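Local coordinates for protein Baccell_00875 (PDB 5NO8) that is a polysaccharide lyase that probably removes the L-rhamnose caps linked to glucuronic acid on complex arabinogalactan proteins, at residues L587-I592 and Q635-N640; V574-N579 and A620-Y625. One frame throughout, in Å; residues are numbered along the deposited sequence.

Contact 1 (L587-I592 and Q635-N640); sequences LNEVAI and QKRAEN
Glu589 meets helix 632-644 through a salt bridge to Arg637, and the same carboxylate takes a hydrogen bond from Asn640 one helical turn further on. In the ionic part, NE of Arg637 gives a fairly straight bond of 2.9 Å to OE2 of Glu589 (161°), while NH2 of Arg637 adds a weak one to that oxygen at 3.4 Å. OE2 lies at the edge of the guanidinium, near its plane, and is met on its syn side. The arginine chain bends at its third torsion (chi3 66°), which turns the NE edge back to the carboxylate.

The bond from the asparagine amide uses the other oxygen. ND2 of Asn640 donates to OE1 of Glu589 at 2.9 Å, on the anti lone pair, with amide and carboxylate nearly coplanar. Asn588 brings its side-chain amide up to that of Asn640, the two planes 68° apart.

A water donates to OE2 of Glu589 at 2.6 Å and weakly accepts from NH2 of Arg637. A type II turn from Leu587 to Val590, closed by N of Val590 to O of Leu587, presents the glutamate to the helix.

Replacing Glu589 by an alanine removes the carboxylate, and NE of Arg637 and ND2 of Asn640 would probably each lose the oxygen they donate to. With both its oxygens engaged, the carboxylate is probably held against rotation, and the nearby guanidinium is likely to favour its ionised form.

Contact 2 (V574-N579 and A620-Y625); sequences VLEAFN and AVYYYY
Leu575 and Glu576, on helix 562-576, face Val621 and Tyr622 of helix 615-629, with CA of Leu575 9.3 Å from CA of Val621. A type I turn runs from Glu576 to Asn579, where N of Asn579 bonds to O of Glu576 at 3.1 Å. That turn brings the asparagine round to the tyrosine, while the facing segment stays helical throughout.

The apolar touch is tip to tip: CD2 of Leu575 reaches CG1 of Val621 at 3.7 Å. CG of Leu575 stands opposite the backbone N (chi1 180°), which carries its CD2 to Val621.

Tyr622 supplies the longer reach. Its OH comes within 3.4 Å of CG of Glu576, so the methylene of the acid, rather than its carboxylate, packs at the phenol end. Asn579 and Tyr622 reach toward each other from opposite directions, the amide turned 70° from the ring. A water lying at the ring edge joins them, accepting from ND2 of Asn579 at 2.9 Å and lying 2.7 Å from OH of Tyr622.

The carboxylate of Glu576 turns to helix 632-644, with a hydrogen bond between OE2 and OH of Tyr634 and a salt bridge from OE1 to Arg637. Tyr634 also meets the Tyr622 ring edge-to-face. Helix 542-559 covers the apolar side, with Ala546 against Leu575 and Ile549 against Val621, while His166 of strand 163-168 binds the carbonyl of Ala577.

Overall arrangement
Contacts 1 and 2 lie 8 Å apart, centre to centre, and touch directly, their polar groups joined through Arg637 and a water, where the helical domain meets strand 163-168 of an antiparallel sheet. Arg637 of contact 1 bridges the two: besides Glu589 it pairs with Glu576 of contact 2, NH2 to OE1 at 3.0 Å, and thus lies between two acids. The backbone joins them too, N of Ile592 probably bonding to O of Phe578 at 2.9 Å. The single water belongs to both contacts, linking Glu589 to Asn579 and Tyr622. Helices 615-629 and 632-644 follow each other in the chain, so 574-579 and 587-592 together face a consecutive helical pair.

Contact 1 (L587-I592 and Q635-N640)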
loop_
_atom_site.group_PDB
_atom_site.type_symbol
_atom_site.label_atom_id
_atom_site.label_comp_id
_atom_site.label_asym_id
_atom_site.label_seq_id
_atom_site.Cartn_x
_atom_site.Cartn_y
_atom_site.Cartn_z
ATOM N N LEU A 587 1.797 7.081 0.759
ATOM C CA LEU A 587 1.579 6.284 1.971
ATOM C C LEU A 587 0.387 6.656 2.809
ATOM O O LEU A 587 -0.090 5.814 3.568
ATOM C CB LEU A 587 2.802 6.368 2.899
ATOM C CG LEU A 587 4.161 6.087 2.295
ATOM C CD1 LEU A 587 5.268 6.334 3.314
ATOM C CD2 LEU A 587 4.210 4.683 1.756
ATOM N N ASN A 588 -0.103 7.892 2.713
ATOM C CA ASN A 588 -1.031 8.405 3.714
ATOM C C ASN A 588 -2.412 7.770 3.524
ATOM O O ASN A 588 -3.079 7.998 2.529
ATOM C CB ASN A 588 -1.127 9.929 3.667
ATOM C CG ASN A 588 -1.782 10.488 4.899
ATOM O OD1 ASN A 588 -1.139 10.705 5.954
ATOM N ND2 ASN A 588 -3.047 10.719 4.798
ATOM N N GLU A 589 -2.799 6.932 4.473
ATOM C CA GLU A 589 -4.008 6.117 4.362
ATOM C C GLU A 589 -4.001 5.184 3.145
ATOM O O GLU A 589 -5.032 4.888 2.576
ATOM C CB GLU A 589 -5.266 6.981 4.418
ATOM C CG GLU A 589 -5.381 7.823 5.670
ATOM C CD GLU A 589 -6.840 8.170 5.977
ATOM O OE1 GLU A 589 -7.276 9.233 5.480
ATOM O OE2 GLU A 589 -7.529 7.370 6.682
ATOM N N VAL A 590 -2.826 4.696 2.775
ATOM C CA VAL A 590 -2.662 3.789 1.658
ATOM C C VAL A 590 -2.245 2.423 2.188
ATOM O O VAL A 590 -1.158 2.239 2.738
ATOM C CB VAL A 590 -1.592 4.312 0.684
ATOM C CG1 VAL A 590 -1.350 3.338 -0.455
ATOM C CG2 VAL A 590 -1.991 5.695 0.126
ATOM N N ALA A 591 -3.076 1.427 1.934
ATOM C CA ALA A 591 -2.817 0.105 2.459
ATOM C C ALA A 591 -1.494 -0.508 2.002
ATOM O O ALA A 591 -1.118 -0.440 0.816
ATOM C CB ALA A 591 -3.949 -0.812 2.071
ATOM N N ILE A 592 -0.848 -1.202 2.938
ATOM C CA ILE A 592 0.298 -2.001 2.618
ATOM C C ILE A 592 -0.113 -3.078 1.624
ATOM O O ILE A 592 -1.020 -3.861 1.884
ATOM C CB ILE A 592 0.891 -2.694 3.851
ATOM C CG1 ILE A 592 1.441 -1.667 4.853
ATOM C CG2 ILE A 592 1.999 -3.672 3.417
ATOM C CD1 ILE A 592 1.668 -2.254 6.231
ATOM N N GLN A 635 -15.934 10.141 5.372
ATOM C CA GLN A 635 -15.985 10.642 4.019
ATOM C C GLN A 635 -14.720 11.448 3.668
ATOM O O GLN A 635 -14.218 11.322 2.547
ATOM C CB GLN A 635 -17.265 11.463 3.755
ATOM C CG GLN A 635 -17.378 12.096 2.368
ATOM C CD GLN A 635 -17.302 11.114 1.225
ATOM O OE1 GLN A 635 -17.609 9.926 1.375
ATOM N NE2 GLN A 635 -16.886 11.596 0.064
ATOM N N LYS A 636 -14.224 12.253 4.597
ATOM C CA LYS A 636 -12.984 13.006 4.363
ATOM C C LYS A 636 -11.810 12.038 4.198
ATOM O O LYS A 636 -10.930 12.246 3.354
ATOM C CB LYS A 636 -12.707 13.980 5.493
ATOM C CG LYS A 636 -13.774 15.045 5.650
ATOM C CD LYS A 636 -13.879 15.917 4.426
ATOM C CE LYS A 636 -14.561 17.224 4.788
ATOM N NZ LYS A 636 -14.811 18.020 3.555
ATOM N N ARG A 637 -11.809 10.978 4.994
ATOM C CA ARG A 637 -10.793 9.934 4.845
ATOM C C ARG A 637 -10.873 9.192 3.526
ATOM O O ARG A 637 -9.857 8.977 2.853
ATOM C CB ARG A 637 -10.808 9.007 6.043
ATOM C CG ARG A 637 -10.345 9.739 7.288
ATOM C CD ARG A 637 -10.559 8.898 8.526
ATOM N NE ARG A 637 -9.700 7.717 8.509
ATOM C CZ ARG A 637 -9.663 6.803 9.471
ATOM N NH1 ARG A 637 -10.454 6.907 10.549
ATOM N NH2 ARG A 637 -8.846 5.773 9.343
ATOM N N ALA A 638 -12.086 8.861 3.090
ATOM C CA ALA A 638 -12.291 8.263 1.790
ATOM C C ALA A 638 -11.723 9.128 0.687
ATOM O O ALA A 638 -11.115 8.626 -0.260
ATOM C CB ALA A 638 -13.787 8.034 1.539
ATOM N N GLU A 639 -11.966 10.430 0.789
ATOM C CA GLU A 639 -11.471 11.388 -0.214
ATOM C C GLU A 639 -9.938 11.420 -0.291
ATOM O O GLU A 639 -9.353 11.504 -1.383
ATOM C CB GLU A 639 -12.022 12.786 0.091
ATOM C CG GLU A 639 -13.497 12.918 -0.284
ATOM C CD GLU A 639 -14.218 14.108 0.340
ATOM O OE1 GLU A 639 -13.549 14.944 0.992
ATOM O OE2 GLU A 639 -15.485 14.189 0.210
ATOM N N ASN A 640 -9.325 11.375 0.877
ATOM C CA ASN A 640 -7.873 11.325 1.003
ATOM C C ASN A 640 -7.297 10.064 0.353
ATOM O O ASN A 640 -6.312 10.144 -0.414
ATOM C CB ASN A 640 -7.483 11.407 2.473
ATOM C CG ASN A 640 -5.989 11.373 2.670
ATOM O OD1 ASN A 640 -5.268 12.127 2.035
ATOM N ND2 ASN A 640 -5.520 10.464 3.519
HETATM O O HOH W 1 -6.704 4.885 6.847
#

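Contact 2 (V574-N579 and A620-Y625)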
loop_
_atom_site.group_PDB
_atom_site.type_symbol
_atom_site.label_atom_id
_atom_site.label_comp_id
_atom_site.label_asym_id
_atom_site.label_seq_id
_atom_site.Cartn_x
_atom_site.Cartn_y
_atom_site.Cartn_z
ATOM N N VAL A 574 -9.445 -3.781 11.940
ATOM C CA VAL A 574 -8.611 -4.706 11.217
ATOM C C VAL A 574 -8.259 -4.155 9.820
ATOM O O VAL A 574 -7.102 -4.257 9.369
ATOM C CB VAL A 574 -9.271 -6.113 11.201
ATOM C CG1 VAL A 574 -8.565 -7.064 10.280
ATOM C CG2 VAL A 574 -9.310 -6.673 12.623
ATOM N N LEU A 575 -9.224 -3.513 9.160
ATOM C CA LEU A 575 -8.940 -2.876 7.877
ATOM C C LEU A 575 -8.040 -1.657 8.024
ATOM O O LEU A 575 -7.117 -1.442 7.202
ATOM C CB LEU A 575 -10.235 -2.441 7.186
ATOM C CG LEU A 575 -10.041 -1.761 5.835
ATOM C CD1 LEU A 575 -9.304 -2.667 4.899
ATOM C CD2 LEU A 575 -11.376 -1.394 5.221
ATOM N N GLU A 576 -8.297 -0.857 9.046
ATOM C CA GLU A 576 -7.523 0.360 9.272
ATOM C C GLU A 576 -6.081 0.087 9.637
ATOM O O GLU A 576 -5.215 0.931 9.377
ATOM C CB GLU A 576 -8.173 1.267 10.326
ATOM C CG GLU A 576 -9.517 1.803 9.848
ATOM C CD GLU A 576 -10.125 2.823 10.776
ATOM O OE1 GLU A 576 -9.370 3.650 11.336
ATOM O OE2 GLU A 576 -11.361 2.826 10.920
ATOM N N ALA A 577 -5.806 -1.096 10.181
ATOM C CA ALA A 577 -4.438 -1.456 10.565
ATOM C C ALA A 577 -3.468 -1.584 9.372
ATOM O O ALA A 577 -2.248 -1.437 9.534
ATOM C CB ALA A 577 -4.443 -2.736 11.392
ATOM N N PHE A 578 -4.010 -1.832 8.182
ATOM C CA PHE A 578 -3.205 -1.915 6.962
ATOM C C PHE A 578 -2.601 -0.576 6.528
ATOM O O PHE A 578 -1.715 -0.576 5.663
ATOM C CB PHE A 578 -4.054 -2.424 5.791
ATOM C CG PHE A 578 -4.380 -3.893 5.842
ATOM C CD1 PHE A 578 -3.518 -4.819 5.260
ATOM C CD2 PHE A 578 -5.565 -4.339 6.403
ATOM C CE1 PHE A 578 -3.837 -6.171 5.261
ATOM C CE2 PHE A 578 -5.900 -5.705 6.395
ATOM C CZ PHE A 578 -5.018 -6.611 5.854
ATOM N N ASN A 579 -3.100 0.524 7.082
ATOM C CA ASN A 579 -2.840 1.873 6.565
ATOM C C ASN A 579 -2.031 2.701 7.545
ATOM O O ASN A 579 -2.357 2.794 8.750
ATOM C CB ASN A 579 -4.142 2.637 6.363
ATOM C CG ASN A 579 -4.975 2.115 5.223
ATOM O OD1 ASN A 579 -4.742 1.049 4.673
ATOM N ND2 ASN A 579 -5.995 2.873 4.885
ATOM N N ALA A 620 -13.438 3.179 -0.691
ATOM C CA ALA A 620 -14.838 2.795 -0.895
ATOM C C ALA A 620 -15.508 2.410 0.418
ATOM O O ALA A 620 -16.616 2.867 0.718
ATOM C CB ALA A 620 -14.953 1.682 -1.892
ATOM N N VAL A 621 -14.814 1.604 1.225
ATOM C CA VAL A 621 -15.306 1.215 2.526
ATOM C C VAL A 621 -15.595 2.407 3.413
ATOM O O VAL A 621 -16.642 2.445 4.081
ATOM C CB VAL A 621 -14.320 0.264 3.250
ATOM C CG1 VAL A 621 -14.696 0.097 4.730
ATOM C CG2 VAL A 621 -14.257 -1.072 2.536
ATOM N N TYR A 622 -14.662 3.368 3.470
ATOM C CA TYR A 622 -14.833 4.549 4.291
ATOM C C TYR A 622 -16.026 5.379 3.820
ATOM O O TYR A 622 -16.764 5.905 4.649
ATOM C CB TYR A 622 -13.585 5.434 4.279
ATOM C CG TYR A 622 -12.364 4.880 4.961
ATOM C CD1 TYR A 622 -12.432 3.748 5.799
ATOM C CD2 TYR A 622 -11.123 5.490 4.789
ATOM C CE1 TYR A 622 -11.303 3.274 6.443
ATOM C CE2 TYR A 622 -9.997 5.004 5.430
ATOM C CZ TYR A 622 -10.102 3.914 6.266
ATOM O OH TYR A 622 -8.976 3.405 6.882
ATOM N N TYR A 623 -16.189 5.473 2.502
ATOM C CA TYR A 623 -17.356 6.136 1.877
ATOM C C TYR A 623 -18.676 5.471 2.310
ATOM O O TYR A 623 -19.608 6.150 2.791
ATOM C CB TYR A 623 -17.179 6.145 0.356
ATOM C CG TYR A 623 -18.432 6.337 -0.459
ATOM C CD1 TYR A 623 -18.952 7.614 -0.690
ATOM C CD2 TYR A 623 -19.067 5.249 -1.041
ATOM C CE1 TYR A 623 -20.106 7.785 -1.456
ATOM C CE2 TYR A 623 -20.204 5.401 -1.798
ATOM C CZ TYR A 623 -20.724 6.661 -1.989
ATOM O OH TYR A 623 -21.860 6.771 -2.749
ATOM N N TYR A 624 -18.737 4.154 2.193
ATOM C CA TYR A 624 -19.952 3.435 2.611
ATOM C C TYR A 624 -20.169 3.527 4.116
ATOM O O TYR A 624 -21.308 3.661 4.572
ATOM C CB TYR A 624 -19.929 1.972 2.189
ATOM C CG TYR A 624 -20.034 1.705 0.712
ATOM C CD1 TYR A 624 -21.125 2.152 -0.023
ATOM C CD2 TYR A 624 -19.062 0.972 0.046
ATOM C CE1 TYR A 624 -21.235 1.904 -1.368
ATOM C CE2 TYR A 624 -19.168 0.708 -1.298
ATOM C CZ TYR A 624 -20.264 1.193 -2.005
ATOM O OH TYR A 624 -20.371 0.936 -3.328
ATOM N N TYR A 625 -19.094 3.443 4.900
ATOM C CA TYR A 625 -19.204 3.520 6.344
ATOM C C TYR A 625 -19.785 4.888 6.773
ATOM O O TYR A 625 -20.592 4.951 7.707
ATOM C CB TYR A 625 -17.847 3.257 6.995
ATOM C CG TYR A 625 -17.876 3.309 8.485
ATOM C CD1 TYR A 625 -18.272 2.207 9.227
ATOM C CD2 TYR A 625 -17.543 4.468 9.161
ATOM C CE1 TYR A 625 -18.309 2.258 10.616
ATOM C CE2 TYR A 625 -17.587 4.535 10.547
ATOM C CZ TYR A 625 -17.961 3.420 11.272
ATOM O OH TYR A 625 -18.005 3.490 12.649
HETATM O O HOH W 1 -6.704 4.885 6.847
#